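Local structure of Cwp19 (Clostridioides difficile, 5OQ3) at residues E26-W31 and L349-S354; Y126-A131 and H142-N147; W308-V313 and V318-G323. The protein is a cell-wall protein whose TIM-barrel domain is a glycoside hydrolase, and which may also have N-acetylmuramoyl-L-alanine amidase activity. All blocks are in the same frame, centred on the assembly; numbering follows the deposited sequence.

Contact 1 (E26-W31 and L349-S354); sequences EMRAAW and LNRKYS
With chi1 at -173°, Glu26 swings CG to the side opposite its backbone N and stays extended beyond it, and Arg351 reaches back with an equally straight chain from CG to NE. Their charged ends meet although the nearest CA atoms, those of Glu26 and Arg351, are 9.9 Å apart. The result is a salt-bridge network at the surface of the TIM barrel. It joins the start of the first strand, 27-32, to the turn at the end of helix 343-350, just before the last strand, 356-361.

The two side chains cross at about a right angle, yet their flat ends lie nearly in one plane, 16° apart. Arg351 offers the side of its guanidinium that carries NE and NH2, one nitrogen to each carboxylate oxygen. Arg351 NE donates to Glu26 OE1 at 3.0 Å. The bond from Arg351 NH2 to Glu26 OE2 is 2.8 Å long, uses the syn lone pair and is almost straight at 169°. This two-point grip fixes the rotation of the carboxylate.

Arg28 meets OE2 of Glu26 on its anti side, somewhat out of the carboxylate plane. Both of its bonds go to this single oxygen, so Glu26 OE2 accepts three N-H groups. These bonds are more bent than those of Arg351. The shared carboxylate probably offsets the closeness of the two positive groups.

Beyond these three residues, Arg351 NH2 also donates to the carbonyl O of Leu380, which ties the network to the C-terminal helix 371-381. A type I turn from Asn350 to Tyr353 carries Arg351 at its second position. Within the network, Arg28 NE lies 2.9 Å from Glu26 OE2, and the nearest atoms of Arg28 and Arg351 are their NH2 nitrogens, 3.8 Å apart.

Contact 2 (Y126-A131 and H142-N147); sequences YRITMA and HPAKKN
Ile128 turns its side chain toward Ala144 and His142 at the start of the short helix 143-146. From CB the chain forks. CG2 stands anti to the backbone N, and its methyl touches two neighbours. One is the CB of Ala144, 4.0 Å from Ile128 CG2. The other is His142 CE1, also 4.0 Å from Ile128 CG2, met obliquely to the ring. The second branch runs through CG1, with chi2 at 166°, and ends at CD1. That tip, Ile128 CD1, lies 4.0 Å from Ala144 CB, so the alanine methyl is touched by both ends of the fork.

The imidazole of His142 is held from two sides of its rim. His142 ND1 accepts from Ala144 N at 3.0 Å, with the donor only 3° out of the ring plane. At the other ring nitrogen, His142 NE2 lies 2.9 Å from a water, and the same water donates to Ile128 O. The water thus links the two segments beside the apolar contact. Tyr160 of strand 157-160 packs on Ile128, His142 and Ala144 alike.

At the far end of the helix, Asn147 ND2 donates to Pro143 O in the carbonyl plane. The arrangement is an N-capped short helix packed on the loop that follows barrel strand 118-123, with His142 as the side-chain N-cap of helix 143-146.

Contact 3 (W308-V313 and V318-G323); sequences WWANEV and VDLYIG
Leu320 is the main bump of this contact, and the hollow that takes it lies on the inner side of helix 302-313. The leucine stands on strand 319-324 and points at the helix. Two torsions send its CD2 methyl out to the helix backbone: chi1 of 173° puts CG anti to the backbone N, and chi2 of 61° leaves CD2 roughly anti to CA. There Leu320 CD2 sits 3.5 Å from Trp309 O and 3.6 Å from Ala310 N. The CB of Trp309 forms one wall of the hollow, 4.1 Å from Leu320 CD2. The methyl of Ala310 flanks it more loosely.

The next bump comes from the helix. Val313, one turn further along, lays its two methyls against the base of the leucine. Its CG2 is 3.9 Å from Leu320 CB, and CG1 is a little further from the same carbon. The two side chains cross at about a right angle. Val313 sits between Leu320 and the start of the strand, its CB 3.7 Å from Val318 O. Beyond that, the CG1 methyls of Val313 and Val318 only just meet.

The ring of Trp309 turns away from the strand. CZ3 of Trp308 sits over the centre of one face of this ring, and Trp309 NE1 donates to the carbonyl O of Gly248. Leu320 also packs on Val287 and Ile356 of the neighbouring strands, and Val313 on Ile279 of helix 275-280. All five touching residues are buried.

The axes of helix 308-313 and strand 319-323 come within 8.9 Å and run nearly antiparallel, 166° apart. A short connection reverses the chain between them. This is the return half of a beta-alpha-beta crossover, strand 286-287, helix 302-313, strand 319-324, the repeating unit of a TIM barrel.

Contact 2 comes first to completion along the chain and contact 3 follows, both within the span bridged by contact 1. Contacts 1 and 3 have centres 10 Å apart and share the parallel eight-stranded barrel. They touch directly: Met27 CB packs 3.3 Å from Tyr321 CE1, and Tyr353 leans on Ala310. Contact 1 lies where strand 356-361 pairs with strand 27-32 and closes the barrel. Contact 3 packs helix 302-313 onto strand 319-324, next to that closure. Contact 2 lies across the chain's centre, its centre about 35 Å from that of contact 1 and 33 Å from that of contact 3. It organises a loop region beyond strand 118-123.

Contact 1 (E26-W31 and L349-S354)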
loop_
_atom_site.group_PDB
_atom_site.type_symbol
_atom_site.label_atom_id
_atom_site.label_comp_id
_atom_site.label_asym_id
_atom_site.label_seq_id
_atom_site.Cartn_x
_atom_site.Cartn_y
_atom_site.Cartn_z
ATOM N N GLU A 26 -8.121 17.202 7.366
ATOM C CA GLU A 26 -6.898 16.448 7.510
ATOM C C GLU A 26 -7.205 14.948 7.264
ATOM O O GLU A 26 -8.190 14.418 7.775
ATOM C CB GLU A 26 -6.359 16.677 8.912
ATOM C CG GLU A 26 -4.987 16.095 9.176
ATOM C CD GLU A 26 -4.497 16.250 10.614
ATOM O OE1 GLU A 26 -3.313 16.568 10.824
ATOM O OE2 GLU A 26 -5.278 16.045 11.548
ATOM N N MET A 27 -6.357 14.270 6.494
ATOM C CA MET A 27 -6.430 12.796 6.337
ATOM C C MET A 27 -6.030 12.090 7.598
ATOM O O MET A 27 -4.980 12.390 8.147
ATOM C CB MET A 27 -5.538 12.364 5.146
ATOM C CG MET A 27 -5.379 10.874 4.967
ATOM S SD MET A 27 -6.939 10.032 4.624
ATOM C CE MET A 27 -7.286 10.565 2.986
ATOM N N ARG A 28 -6.885 11.189 8.071
ATOM C CA ARG A 28 -6.626 10.448 9.296
ATOM C C ARG A 28 -6.993 8.981 9.030
ATOM O O ARG A 28 -8.098 8.562 9.341
ATOM C CB ARG A 28 -7.478 11.050 10.451
ATOM C CG ARG A 28 -7.130 12.500 10.716
ATOM C CD ARG A 28 -8.143 13.211 11.619
ATOM N NE ARG A 28 -7.748 14.609 11.838
ATOM C CZ ARG A 28 -8.415 15.490 12.584
ATOM N NH1 ARG A 28 -9.573 15.153 13.138
ATOM N NH2 ARG A 28 -7.913 16.701 12.769
ATOM N N ALA A 29 -6.076 8.245 8.397
ATOM C CA ALA A 29 -6.386 6.899 7.886
ATOM C C ALA A 29 -5.745 5.823 8.698
ATOM O O ALA A 29 -4.743 6.058 9.338
ATOM C CB ALA A 29 -5.919 6.798 6.436
ATOM N N ALA A 30 -6.335 4.651 8.651
ATOM C CA ALA A 30 -5.710 3.459 9.168
ATOM C C ALA A 30 -5.679 2.390 8.072
ATOM O O ALA A 30 -6.689 2.156 7.415
ATOM C CB ALA A 30 -6.426 2.948 10.394
ATOM N N TRP A 31 -4.535 1.721 7.955
ATOM C CA TRP A 31 -4.419 0.527 7.124
ATOM C C TRP A 31 -5.097 -0.644 7.834
ATOM O O TRP A 31 -4.851 -0.878 9.036
ATOM C CB TRP A 31 -2.950 0.176 6.838
ATOM C CG TRP A 31 -2.308 0.973 5.770
ATOM C CD1 TRP A 31 -2.474 0.821 4.430
ATOM C CD2 TRP A 31 -1.279 1.965 5.916
ATOM N NE1 TRP A 31 -1.682 1.694 3.755
ATOM C CE2 TRP A 31 -0.888 2.354 4.636
ATOM C CE3 TRP A 31 -0.615 2.513 7.013
ATOM C CZ2 TRP A 31 0.099 3.317 4.400
ATOM C CZ3 TRP A 31 0.383 3.429 6.797
ATOM C CH2 TRP A 31 0.728 3.822 5.498
ATOM N N LEU A 349 4.830 17.647 15.023
ATOM C CA LEU A 349 5.833 18.084 14.071
ATOM C C LEU A 349 5.252 18.139 12.664
ATOM O O LEU A 349 5.497 19.115 11.938
ATOM C CB LEU A 349 7.047 17.176 14.148
ATOM C CG LEU A 349 8.212 17.555 13.224
ATOM C CD1 LEU A 349 8.751 18.960 13.539
ATOM C CD2 LEU A 349 9.295 16.492 13.253
ATOM N N ASN A 350 4.527 17.090 12.254
ATOM C CA ASN A 350 3.944 17.079 10.935
ATOM C C ASN A 350 3.157 18.342 10.693
ATOM O O ASN A 350 3.148 18.880 9.588
ATOM C CB ASN A 350 2.943 15.928 10.759
ATOM C CG ASN A 350 3.570 14.554 10.815
ATOM O OD1 ASN A 350 4.808 14.404 10.872
ATOM N ND2 ASN A 350 2.703 13.538 10.873
ATOM N N ARG A 351 2.402 18.759 11.694
ATOM C CA ARG A 351 1.506 19.893 11.570
ATOM C C ARG A 351 2.208 21.245 11.416
ATOM O O ARG A 351 1.572 22.240 11.132
ATOM C CB ARG A 351 0.498 19.862 12.726
ATOM C CG ARG A 351 -0.554 18.750 12.528
ATOM C CD ARG A 351 -1.295 18.442 13.764
ATOM N NE ARG A 351 -2.484 17.657 13.522
ATOM C CZ ARG A 351 -3.331 17.318 14.477
ATOM N NH1 ARG A 351 -3.071 17.662 15.747
ATOM N NH2 ARG A 351 -4.413 16.657 14.188
ATOM N N LYS A 352 3.520 21.275 11.616
ATOM C CA LYS A 352 4.312 22.463 11.311
ATOM C C LYS A 352 4.535 22.663 9.821
ATOM O O LYS A 352 5.000 23.741 9.411
ATOM C CB LYS A 352 5.651 22.413 12.038
ATOM C CG LYS A 352 5.538 22.424 13.564
ATOM C CD LYS A 352 4.813 23.682 14.091
ATOM C CE LYS A 352 5.000 23.798 15.611
ATOM N NZ LYS A 352 4.339 25.062 16.102
ATOM N N TYR A 353 4.228 21.641 9.007
ATOM C CA TYR A 353 4.484 21.688 7.559
ATOM C C TYR A 353 3.184 21.767 6.815
ATOM O O TYR A 353 2.383 20.822 6.813
ATOM C CB TYR A 353 5.276 20.408 7.121
ATOM C CG TYR A 353 6.655 20.362 7.718
ATOM C CD1 TYR A 353 6.862 19.808 8.955
ATOM C CD2 TYR A 353 7.761 20.906 7.054
ATOM C CE1 TYR A 353 8.112 19.796 9.534
ATOM C CE2 TYR A 353 9.024 20.914 7.624
ATOM C CZ TYR A 353 9.199 20.347 8.875
ATOM O OH TYR A 353 10.463 20.349 9.457
ATOM N N SER A 354 2.983 22.880 6.140
ATOM C CA SER A 354 1.743 23.065 5.428
ATOM C C SER A 354 1.538 22.086 4.272
ATOM O O SER A 354 0.418 21.839 3.850
ATOM C CB SER A 354 1.636 24.475 4.914
ATOM O OG SER A 354 2.596 24.752 3.930
#

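Contact 2 (Y126-A131 and H142-N147)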
loop_
_atom_site.group_PDB
_atom_site.type_symbol
_atom_site.label_atom_id
_atom_site.label_comp_id
_atom_site.label_asym_id
_atom_site.label_seq_id
_atom_site.Cartn_x
_atom_site.Cartn_y
_atom_site.Cartn_z
ATOM N N TYR A 126 2.057 -6.775 -7.954
ATOM C CA TYR A 126 2.893 -7.816 -8.600
ATOM C C TYR A 126 3.054 -9.127 -7.801
ATOM O O TYR A 126 3.509 -10.090 -8.379
ATOM C CB TYR A 126 4.304 -7.317 -8.918
ATOM C CG TYR A 126 4.390 -5.968 -9.635
ATOM C CD1 TYR A 126 3.886 -5.778 -10.911
ATOM C CD2 TYR A 126 5.029 -4.906 -9.035
ATOM C CE1 TYR A 126 3.998 -4.561 -11.558
ATOM C CE2 TYR A 126 5.185 -3.691 -9.676
ATOM C CZ TYR A 126 4.677 -3.526 -10.954
ATOM O OH TYR A 126 4.836 -2.310 -11.553
ATOM N N ARG A 127 2.698 -9.166 -6.505
ATOM C CA ARG A 127 2.895 -10.387 -5.747
ATOM C C ARG A 127 2.025 -11.483 -6.305
ATOM O O ARG A 127 0.842 -11.268 -6.610
ATOM C CB ARG A 127 2.524 -10.125 -4.282
ATOM C CG ARG A 127 2.363 -11.375 -3.391
ATOM C CD ARG A 127 1.849 -10.996 -2.009
ATOM N NE ARG A 127 2.860 -10.281 -1.246
ATOM C CZ ARG A 127 2.607 -9.450 -0.233
ATOM N NH1 ARG A 127 1.367 -9.248 0.197
ATOM N NH2 ARG A 127 3.615 -8.836 0.383
ATOM N N ILE A 128 2.585 -12.689 -6.352
ATOM C CA ILE A 128 1.815 -13.911 -6.647
ATOM C C ILE A 128 1.882 -14.888 -5.467
ATOM O O ILE A 128 0.858 -15.263 -4.972
ATOM C CB ILE A 128 2.248 -14.634 -7.952
ATOM C CG1 ILE A 128 2.217 -13.694 -9.161
ATOM C CG2 ILE A 128 1.349 -15.848 -8.178
ATOM C CD1 ILE A 128 2.942 -14.238 -10.363
ATOM N N THR A 129 3.075 -15.297 -5.047
ATOM C CA THR A 129 3.196 -16.281 -3.972
ATOM C C THR A 129 3.954 -15.766 -2.779
ATOM O O THR A 129 4.677 -14.782 -2.883
ATOM C CB THR A 129 3.921 -17.557 -4.449
ATOM O OG1 THR A 129 5.258 -17.237 -4.824
ATOM C CG2 THR A 129 3.196 -18.202 -5.598
ATOM N N MET A 130 3.822 -16.503 -1.672
ATOM C CA MET A 130 4.662 -16.356 -0.493
ATOM C C MET A 130 5.758 -17.410 -0.546
ATOM O O MET A 130 5.760 -18.291 -1.411
ATOM C CB MET A 130 3.863 -16.530 0.806
ATOM C CG MET A 130 2.593 -15.728 0.908
ATOM S SD MET A 130 2.804 -14.027 0.417
ATOM C CE MET A 130 1.715 -13.194 1.526
ATOM N N ALA A 131 6.700 -17.308 0.384
ATOM C CA ALA A 131 7.899 -18.126 0.341
ATOM C C ALA A 131 7.578 -19.604 0.176
ATOM O O ALA A 131 6.741 -20.155 0.896
ATOM C CB ALA A 131 8.705 -17.945 1.625
ATOM N N HIS A 142 -6.422 -19.100 -12.290
ATOM C CA HIS A 142 -5.569 -18.034 -11.759
ATOM C C HIS A 142 -4.801 -17.394 -12.922
ATOM O O HIS A 142 -4.257 -18.125 -13.755
ATOM C CB HIS A 142 -4.616 -18.644 -10.752
ATOM C CG HIS A 142 -3.872 -17.649 -9.926
ATOM N ND1 HIS A 142 -2.980 -16.739 -10.463
ATOM C CD2 HIS A 142 -3.874 -17.432 -8.594
ATOM C CE1 HIS A 142 -2.471 -16.013 -9.490
ATOM N NE2 HIS A 142 -2.989 -16.418 -8.345
ATOM N N PRO A 143 -4.779 -16.042 -13.005
ATOM C CA PRO A 143 -4.028 -15.413 -14.106
ATOM C C PRO A 143 -2.601 -15.877 -14.291
ATOM O O PRO A 143 -2.128 -15.936 -15.415
ATOM C CB PRO A 143 -4.088 -13.928 -13.763
ATOM C CG PRO A 143 -5.355 -13.786 -12.965
ATOM C CD PRO A 143 -5.470 -15.037 -12.159
ATOM N N ALA A 144 -1.888 -16.173 -13.204
ATOM C CA ALA A 144 -0.501 -16.615 -13.308
ATOM C C ALA A 144 -0.401 -18.050 -13.900
ATOM O O ALA A 144 0.586 -18.391 -14.555
ATOM C CB ALA A 144 0.157 -16.555 -11.945
ATOM N N LYS A 145 -1.415 -18.861 -13.637
ATOM C CA LYS A 145 -1.478 -20.201 -14.216
ATOM C C LYS A 145 -1.847 -20.147 -15.697
ATOM O O LYS A 145 -1.268 -20.863 -16.532
ATOM C CB LYS A 145 -2.480 -21.086 -13.439
ATOM C CG LYS A 145 -2.521 -22.515 -13.930
ATOM C CD LYS A 145 -3.239 -23.400 -12.930
ATOM C CE LYS A 145 -2.277 -24.083 -11.957
ATOM N NZ LYS A 145 -1.603 -25.246 -12.577
ATOM N N LYS A 146 -2.760 -19.254 -16.049
ATOM C CA LYS A 146 -3.125 -19.078 -17.456
ATOM C C LYS A 146 -2.054 -18.405 -18.310
ATOM O O LYS A 146 -2.053 -18.563 -19.543
ATOM C CB LYS A 146 -4.394 -18.250 -17.574
ATOM C CG LYS A 146 -5.609 -18.944 -16.966
ATOM C CD LYS A 146 -6.920 -18.178 -17.192
ATOM C CE LYS A 146 -6.971 -16.831 -16.478
ATOM N NZ LYS A 146 -8.398 -16.426 -16.281
ATOM N N ASN A 147 -1.164 -17.644 -17.667
ATOM C CA ASN A 147 -0.185 -16.855 -18.376
ATOM C C ASN A 147 1.201 -17.057 -17.775
ATOM O O ASN A 147 1.766 -16.161 -17.163
ATOM C CB ASN A 147 -0.579 -15.388 -18.332
ATOM C CG ASN A 147 -1.905 -15.116 -18.981
ATOM O OD1 ASN A 147 -1.990 -14.997 -20.202
ATOM N ND2 ASN A 147 -2.950 -14.982 -18.161
HETATM O O HOH W 1 -2.076 -15.649 -5.672
#

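Contact 3 (W308-V313 and V318-G323)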
loop_
_atom_site.group_PDB
_atom_site.type_symbol
_atom_site.label_atom_id
_atom_site.label_comp_id
_atom_site.label_asym_id
_atom_site.label_seq_id
_atom_site.Cartn_x
_atom_site.Cartn_y
_atom_site.Cartn_z
ATOM N N TRP A 308 12.082 16.627 4.354
ATOM C CA TRP A 308 12.493 16.262 3.005
ATOM C C TRP A 308 11.275 15.976 2.117
ATOM O O TRP A 308 11.177 16.475 0.982
ATOM C CB TRP A 308 13.477 15.057 3.042
ATOM C CG TRP A 308 14.054 14.793 1.677
ATOM C CD1 TRP A 308 15.167 15.394 1.135
ATOM C CD2 TRP A 308 13.530 13.889 0.654
ATOM N NE1 TRP A 308 15.367 14.914 -0.135
ATOM C CE2 TRP A 308 14.391 14.002 -0.463
ATOM C CE3 TRP A 308 12.441 13.019 0.598
ATOM C CZ2 TRP A 308 14.190 13.308 -1.621
ATOM C CZ3 TRP A 308 12.250 12.311 -0.540
ATOM C CH2 TRP A 308 13.117 12.459 -1.651
ATOM N N TRP A 309 10.339 15.189 2.629
ATOM C CA TRP A 309 9.134 14.868 1.880
ATOM C C TRP A 309 8.221 16.063 1.675
ATOM O O TRP A 309 7.637 16.218 0.583
ATOM C CB TRP A 309 8.406 13.707 2.549
ATOM C CG TRP A 309 9.065 12.377 2.303
ATOM C CD1 TRP A 309 9.766 11.621 3.176
ATOM C CD2 TRP A 309 9.058 11.661 1.072
ATOM N NE1 TRP A 309 10.220 10.485 2.548
ATOM C CE2 TRP A 309 9.782 10.489 1.257
ATOM C CE3 TRP A 309 8.458 11.886 -0.160
ATOM C CZ2 TRP A 309 9.963 9.544 0.249
ATOM C CZ3 TRP A 309 8.651 10.937 -1.195
ATOM C CH2 TRP A 309 9.383 9.784 -0.963
ATOM N N ALA A 310 8.108 16.940 2.679
ATOM C CA ALA A 310 7.332 18.150 2.494
ATOM C C ALA A 310 7.879 18.980 1.355
ATOM O O ALA A 310 7.136 19.488 0.524
ATOM C CB ALA A 310 7.293 18.959 3.783
ATOM N N ASN A 311 9.188 19.074 1.268
ATOM C CA ASN A 311 9.812 19.791 0.169
ATOM C C ASN A 311 9.551 19.114 -1.197
ATOM O O ASN A 311 9.326 19.802 -2.218
ATOM C CB ASN A 311 11.321 19.959 0.423
ATOM C CG ASN A 311 11.978 20.781 -0.662
ATOM O OD1 ASN A 311 11.732 21.993 -0.763
ATOM N ND2 ASN A 311 12.775 20.128 -1.509
ATOM N N GLU A 312 9.579 17.799 -1.242
ATOM C CA GLU A 312 9.307 17.063 -2.505
ATOM C C GLU A 312 7.985 17.406 -3.151
ATOM O O GLU A 312 7.916 17.435 -4.375
ATOM C CB GLU A 312 9.352 15.546 -2.272
ATOM C CG GLU A 312 10.706 14.923 -2.106
ATOM C CD GLU A 312 11.572 15.132 -3.356
ATOM O OE1 GLU A 312 11.316 14.536 -4.446
ATOM O OE2 GLU A 312 12.485 15.916 -3.234
ATOM N N VAL A 313 6.925 17.623 -2.357
ATOM C CA VAL A 313 5.623 17.914 -2.943
ATOM C C VAL A 313 5.322 19.392 -3.127
ATOM O O VAL A 313 4.303 19.749 -3.743
ATOM C CB VAL A 313 4.478 17.226 -2.176
ATOM C CG1 VAL A 313 4.706 15.708 -2.121
ATOM C CG2 VAL A 313 4.350 17.799 -0.765
ATOM N N VAL A 318 0.197 17.077 -5.550
ATOM C CA VAL A 318 0.214 15.758 -4.898
ATOM C C VAL A 318 0.079 15.931 -3.384
ATOM O O VAL A 318 0.863 16.640 -2.744
ATOM C CB VAL A 318 1.493 14.962 -5.227
ATOM C CG1 VAL A 318 1.514 13.621 -4.474
ATOM C CG2 VAL A 318 1.600 14.792 -6.710
ATOM N N ASP A 319 -0.945 15.296 -2.828
ATOM C CA ASP A 319 -1.154 15.320 -1.389
ATOM C C ASP A 319 -0.194 14.392 -0.667
ATOM O O ASP A 319 -0.048 13.209 -1.012
ATOM C CB ASP A 319 -2.617 14.961 -1.061
ATOM C CG ASP A 319 -3.609 15.933 -1.604
ATOM O OD1 ASP A 319 -3.359 17.152 -1.643
ATOM O OD2 ASP A 319 -4.690 15.437 -1.989
ATOM N N LEU A 320 0.445 14.954 0.349
ATOM C CA LEU A 320 1.385 14.219 1.180
ATOM C C LEU A 320 0.759 13.813 2.513
ATOM O O LEU A 320 0.344 14.690 3.308
ATOM C CB LEU A 320 2.629 15.075 1.425
ATOM C CG LEU A 320 3.663 14.534 2.418
ATOM C CD1 LEU A 320 4.251 13.189 1.985
ATOM C CD2 LEU A 320 4.772 15.581 2.572
ATOM N N TYR A 321 0.760 12.500 2.782
ATOM C CA TYR A 321 0.338 11.983 4.094
ATOM C C TYR A 321 1.531 11.229 4.646
ATOM O O TYR A 321 2.219 10.577 3.889
ATOM C CB TYR A 321 -0.902 11.061 3.983
ATOM C CG TYR A 321 -2.051 11.585 3.155
ATOM C CD1 TYR A 321 -2.552 12.860 3.346
ATOM C CD2 TYR A 321 -2.621 10.817 2.177
ATOM C CE1 TYR A 321 -3.611 13.339 2.594
ATOM C CE2 TYR A 321 -3.708 11.282 1.427
ATOM C CZ TYR A 321 -4.159 12.533 1.636
ATOM O OH TYR A 321 -5.216 12.969 0.879
ATOM N N ILE A 322 1.757 11.276 5.961
ATOM C CA ILE A 322 2.848 10.544 6.548
ATOM C C ILE A 322 2.388 9.192 7.047
ATOM O O ILE A 322 1.387 9.088 7.772
ATOM C CB ILE A 322 3.481 11.328 7.708
ATOM C CG1 ILE A 322 3.905 12.717 7.248
ATOM C CG2 ILE A 322 4.596 10.520 8.364
ATOM C CD1 ILE A 322 4.865 12.766 6.080
ATOM N N GLY A 323 3.114 8.140 6.608
ATOM C CA GLY A 323 2.878 6.822 7.157
ATOM C C GLY A 323 3.506 6.705 8.529
ATOM O O GLY A 323 4.729 6.825 8.686
#